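Local coordinates for protein nucleoside-diphosphate-sugar epimerase (Pseudomonas aeruginosa, PDB 2X4G) that probably acts as an NAD-dependent epimerase or dehydrogenase on nucleoside-diphosphate sugars, though its exact reaction is not established, at residues S150-S153 and S154-C158; H244-M248 and A249-R253. All coordinates share one frame; numbering follows the deposited sequence.

Overall arrangement
Both contacts are helix starts, and along the chain they come in series. Contact 1 leads from the loop after strand 121-124 into helix 154-171, whereas contact 2 turns from strand 238-247 into helix 248-259. Their centres are 25 Å apart and their nearest atoms about 13 Å, so they do not touch. The mixed sheet relates them: strand 176-185, which follows helix 154-171, runs parallel to both strand 121-124 and strand 238-247. Contact 1, within the epimerase/dehydratase family region and at a YxxxK sequence, belongs to the Rossmann-like part; contact 2 ends the sheet's last strand in chain order. Their centres lie about 18 and 19 Å from the centre of the chain.

Contact 1 of 2, residues S150-S153 and S154-C158; sequences SGKS and SYVLC
Leu-157 N donates to Ser-153 O at 3.0 Å, which closes the first turn of helix 154-171. The same serine gives a second acceptor from its side chain: Ser-153 OG takes the hydrogen of Val-156 N at 3.1 Å in a straight bond, 165°, while the bond to the carbonyl is more bent. Ser-153 is thus the N-cap, and its carbonyl and hydroxyl oxygens satisfy two successive backbone N-H groups at the helix start. A chi1 of 64° makes this possible, since it sets OG between the residue's own backbone N and carbonyl carbon, turned over the end of the helix.

Val-156, whose N-H makes the capping bond, also sets CG2 alongside Ser-153 OG, and its CG1 meets Lys-152 CB, four residues back, at 4.0 Å. Lys-152 makes its nearest approach with that CB, and the end of its bent chain leads away. Tyr-145, in the loop before the helix, touches both Lys-152 and Val-156.

Tyr-155 meets the cap with CB, 3.9 Å from Ser-153 OG. Its CG is anti to the backbone N (chi1 -170°), which swings the ring away from the serine. This tyrosine opens a YxxxK sequence, the signature of short-chain dehydrogenases/reductases and the related extended epimerases; Ser-153 caps the helix that carries this motif, which probably belongs to the active site as in relatives.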
loop_
_atom_site.group_PDB
_atom_site.type_symbol
_atom_site.label_atom_id
_atom_site.label_comp_id
_atom_site.label_asym_id
_atom_site.label_seq_id
_atom_site.Cartn_x
_atom_site.Cartn_y
_atom_site.Cartn_z
ATOM N N SER A 150 19.250 3.952 9.689
ATOM C CA SER A 150 18.461 2.842 10.187
ATOM C C SER A 150 17.104 3.294 10.719
ATOM O O SER A 150 16.989 4.360 11.322
ATOM C CB SER A 150 19.234 2.103 11.270
ATOM O OG SER A 150 18.638 0.849 11.480
ATOM N N GLY A 151 16.082 2.478 10.474
ATOM C CA GLY A 151 14.723 2.795 10.892
ATOM C C GLY A 151 13.976 3.761 9.985
ATOM O O GLY A 151 12.773 3.966 10.166
ATOM N N LYS A 152 14.662 4.348 9.007
ATOM C CA LYS A 152 14.019 5.282 8.089
ATOM C C LYS A 152 13.336 4.549 6.950
ATOM O O LYS A 152 13.564 3.367 6.743
ATOM C CB LYS A 152 15.031 6.275 7.515
ATOM C CG LYS A 152 15.666 7.197 8.552
ATOM C CD LYS A 152 14.652 8.159 9.177
ATOM C CE LYS A 152 15.315 9.350 9.897
ATOM N NZ LYS A 152 14.560 10.612 9.587
ATOM N N SER A 153 12.512 5.277 6.197
ATOM C CA SER A 153 11.783 4.708 5.066
ATOM C C SER A 153 12.720 4.091 4.032
ATOM O O SER A 153 13.888 4.452 3.938
ATOM C CB SER A 153 10.979 5.794 4.387
ATOM O OG SER A 153 11.861 6.754 3.841
ATOM N N SER A 154 12.187 3.170 3.243
ATOM C CA SER A 154 12.954 2.550 2.178
ATOM C C SER A 154 13.234 3.546 1.063
ATOM O O SER A 154 14.213 3.416 0.345
ATOM C CB SER A 154 12.234 1.311 1.641
ATOM O OG SER A 154 11.040 1.670 0.999
ATOM N N TYR A 155 12.379 4.548 0.919
ATOM C CA TYR A 155 12.653 5.649 -0.004
ATOM C C TYR A 155 13.940 6.364 0.378
ATOM O O TYR A 155 14.847 6.503 -0.451
ATOM C CB TYR A 155 11.490 6.654 -0.024
ATOM C CG TYR A 155 11.604 7.668 -1.128
ATOM C CD1 TYR A 155 11.438 7.282 -2.451
ATOM C CD2 TYR A 155 11.900 8.997 -0.861
ATOM C CE1 TYR A 155 11.549 8.197 -3.486
ATOM C CE2 TYR A 155 12.021 9.920 -1.883
ATOM C CZ TYR A 155 11.844 9.519 -3.200
ATOM O OH TYR A 155 11.960 10.409 -4.256
ATOM N N VAL A 156 14.004 6.824 1.631
ATOM C CA VAL A 156 15.200 7.492 2.164
ATOM C C VAL A 156 16.417 6.587 2.021
ATOM O O VAL A 156 17.507 7.059 1.731
ATOM C CB VAL A 156 15.059 7.853 3.674
ATOM C CG1 VAL A 156 16.429 8.166 4.287
ATOM C CG2 VAL A 156 14.091 9.002 3.881
ATOM N N LEU A 157 16.217 5.282 2.221
ATOM C CA LEU A 157 17.312 4.323 2.240
ATOM C C LEU A 157 17.908 4.186 0.853
ATOM O O LEU A 157 19.126 4.232 0.661
ATOM C CB LEU A 157 16.795 2.981 2.732
ATOM C CG LEU A 157 17.870 2.023 3.227
ATOM C CD1 LEU A 157 18.586 2.591 4.442
ATOM C CD2 LEU A 157 17.256 0.672 3.565
ATOM N N CYS A 158 17.023 4.032 -0.117
ATOM C CA CYS A 158 17.415 3.989 -1.505
ATOM C C CYS A 158 18.127 5.291 -1.907
ATOM O O CYS A 158 19.198 5.287 -2.512
ATOM C CB CYS A 158 16.182 3.741 -2.366
ATOM S SG CYS A 158 16.494 4.063 -4.087
#

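Contact 2 of 2, residues H244-M248 and A249-R253; sequences HNLEM and ADLTR
Strand 244-247 breaks into helix 249-253 at nearly a right angle, 94° between their directions, and Glu-247 is the N-cap where the chain turns. Its carbonyl oxygen receives Leu-251 N at 3.0 Å in an almost linear bond (171°), with a weak second bond from Asp-250 N. One residue on, Thr-252 N donates a hydrogen bond to Met-248 O.

Asp-250 sets its carboxylate beside Glu-247. Its OD2 lies 3.6 Å from Glu-247 CB and accepts from a water at 2.7 Å, and that water in turn takes the hydrogen of Glu-247 N. The water thus ties the N-cap amide to the carboxylate three residues on. The other oxygen, Asp-250 OD1, forms a salt bridge with Arg-253 NH2 at 3.1 Å; OD1 lies in the guanidinium plane, but NH2 comes from above the plane of the carboxylate. Arg-253 also pairs with Glu-257 a turn later.

On the apolar side Leu-246 CD2 meets Leu-251 CD1 at 3.9 Å, the two side chains crossing at about a right angle. Val-216 of strand 213-218, which runs antiparallel to strand 238-247, touches both leucines, and Leu-323 of helix 323-336 packs on Leu-246, while Tyr-209 of strand 208-210 lies against Ala-249 and Thr-252.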
loop_
_atom_site.group_PDB
_atom_site.type_symbol
_atom_site.label_atom_id
_atom_site.label_comp_id
_atom_site.label_asym_id
_atom_site.label_seq_id
_atom_site.Cartn_x
_atom_site.Cartn_y
_atom_site.Cartn_z
ATOM N N HIS A 244 12.578 27.989 -4.222
ATOM C CA HIS A 244 11.853 28.675 -3.138
ATOM C C HIS A 244 11.585 27.714 -1.998
ATOM O O HIS A 244 11.112 26.594 -2.230
ATOM C CB HIS A 244 10.526 29.234 -3.639
ATOM C CG HIS A 244 10.675 30.180 -4.787
ATOM N ND1 HIS A 244 10.297 29.853 -6.074
ATOM C CD2 HIS A 244 11.203 31.425 -4.853
ATOM C CE1 HIS A 244 10.569 30.864 -6.878
ATOM N NE2 HIS A 244 11.121 31.829 -6.163
ATOM N N ASN A 245 11.904 28.141 -0.774
ATOM C CA ASN A 245 11.474 27.417 0.412
ATOM C C ASN A 245 10.032 27.775 0.712
ATOM O O ASN A 245 9.663 28.928 0.716
ATOM C CB ASN A 245 12.363 27.738 1.590
ATOM C CG ASN A 245 13.743 27.196 1.419
ATOM O OD1 ASN A 245 13.943 26.060 1.028
ATOM N ND2 ASN A 245 14.698 28.002 1.707
ATOM N N LEU A 246 9.221 26.763 0.952
ATOM C CA LEU A 246 7.790 26.895 0.826
ATOM C C LEU A 246 7.075 25.996 1.810
ATOM O O LEU A 246 7.387 24.817 1.903
ATOM C CB LEU A 246 7.424 26.434 -0.588
ATOM C CG LEU A 246 6.495 27.293 -1.416
ATOM C CD1 LEU A 246 6.871 28.758 -1.292
ATOM C CD2 LEU A 246 6.610 26.838 -2.832
ATOM N N GLU A 247 6.106 26.529 2.532
ATOM C CA GLU A 247 5.183 25.676 3.257
ATOM C C GLU A 247 4.255 24.973 2.238
ATOM O O GLU A 247 3.878 25.553 1.216
ATOM C CB GLU A 247 4.372 26.507 4.267
ATOM C CG GLU A 247 5.170 27.052 5.471
ATOM C CD GLU A 247 5.482 25.991 6.510
ATOM O OE1 GLU A 247 5.106 24.825 6.285
ATOM O OE2 GLU A 247 6.101 26.307 7.551
ATOM N N MET A 248 3.899 23.725 2.515
ATOM C CA MET A 248 2.954 23.000 1.678
ATOM C C MET A 248 1.592 23.656 1.650
ATOM O O MET A 248 0.869 23.518 0.665
ATOM C CB MET A 248 2.802 21.551 2.140
ATOM C CG MET A 248 3.851 20.603 1.590
ATOM S SD MET A 248 3.562 20.214 -0.161
ATOM C CE MET A 248 4.668 21.408 -0.891
ATOM N N ALA A 249 1.221 24.338 2.733
ATOM C CA ALA A 249 0.007 25.155 2.751
ATOM C C ALA A 249 0.024 26.190 1.623
ATOM O O ALA A 249 -0.962 26.375 0.926
ATOM C CB ALA A 249 -0.123 25.852 4.083
ATOM N N ASP A 250 1.158 26.855 1.451
ATOM C CA ASP A 250 1.275 27.968 0.513
ATOM C C ASP A 250 1.458 27.492 -0.945
ATOM O O ASP A 250 0.892 28.077 -1.864
ATOM C CB ASP A 250 2.412 28.913 0.958
ATOM C CG ASP A 250 2.134 29.581 2.335
ATOM O OD1 ASP A 250 1.001 30.046 2.586
ATOM O OD2 ASP A 250 3.061 29.657 3.171
ATOM N N LEU A 251 2.218 26.420 -1.152
ATOM C CA LEU A 251 2.314 25.799 -2.471
ATOM C C LEU A 251 0.959 25.258 -2.937
ATOM O O LEU A 251 0.556 25.413 -4.097
ATOM C CB LEU A 251 3.320 24.656 -2.448
ATOM C CG LEU A 251 3.440 23.874 -3.753
ATOM C CD1 LEU A 251 3.923 24.807 -4.822
ATOM C CD2 LEU A 251 4.356 22.653 -3.581
ATOM N N THR A 252 0.280 24.581 -2.031
ATOM C CA THR A 252 -1.071 24.135 -2.249
ATOM C C THR A 252 -1.946 25.296 -2.623
ATOM O O THR A 252 -2.753 25.208 -3.542
ATOM C CB THR A 252 -1.585 23.501 -0.953
ATOM O OG1 THR A 252 -1.369 22.098 -1.042
ATOM C CG2 THR A 252 -3.063 23.800 -0.678
ATOM N N ARG A 253 -1.790 26.395 -1.901
ATOM C CA ARG A 253 -2.726 27.506 -2.030
ATOM C C ARG A 253 -2.477 28.306 -3.307
ATOM O O ARG A 253 -3.425 28.784 -3.932
ATOM C CB ARG A 253 -2.695 28.396 -0.773
ATOM C CG ARG A 253 -3.841 29.426 -0.675
ATOM C CD ARG A 253 -3.629 30.448 0.448
ATOM N NE ARG A 253 -2.212 30.748 0.677
ATOM C CZ ARG A 253 -1.459 31.526 -0.104
ATOM N NH1 ARG A 253 -1.964 32.107 -1.189
ATOM N NH2 ARG A 253 -0.177 31.714 0.191
HETATM O O HOH W 1 5.676 29.467 2.674
#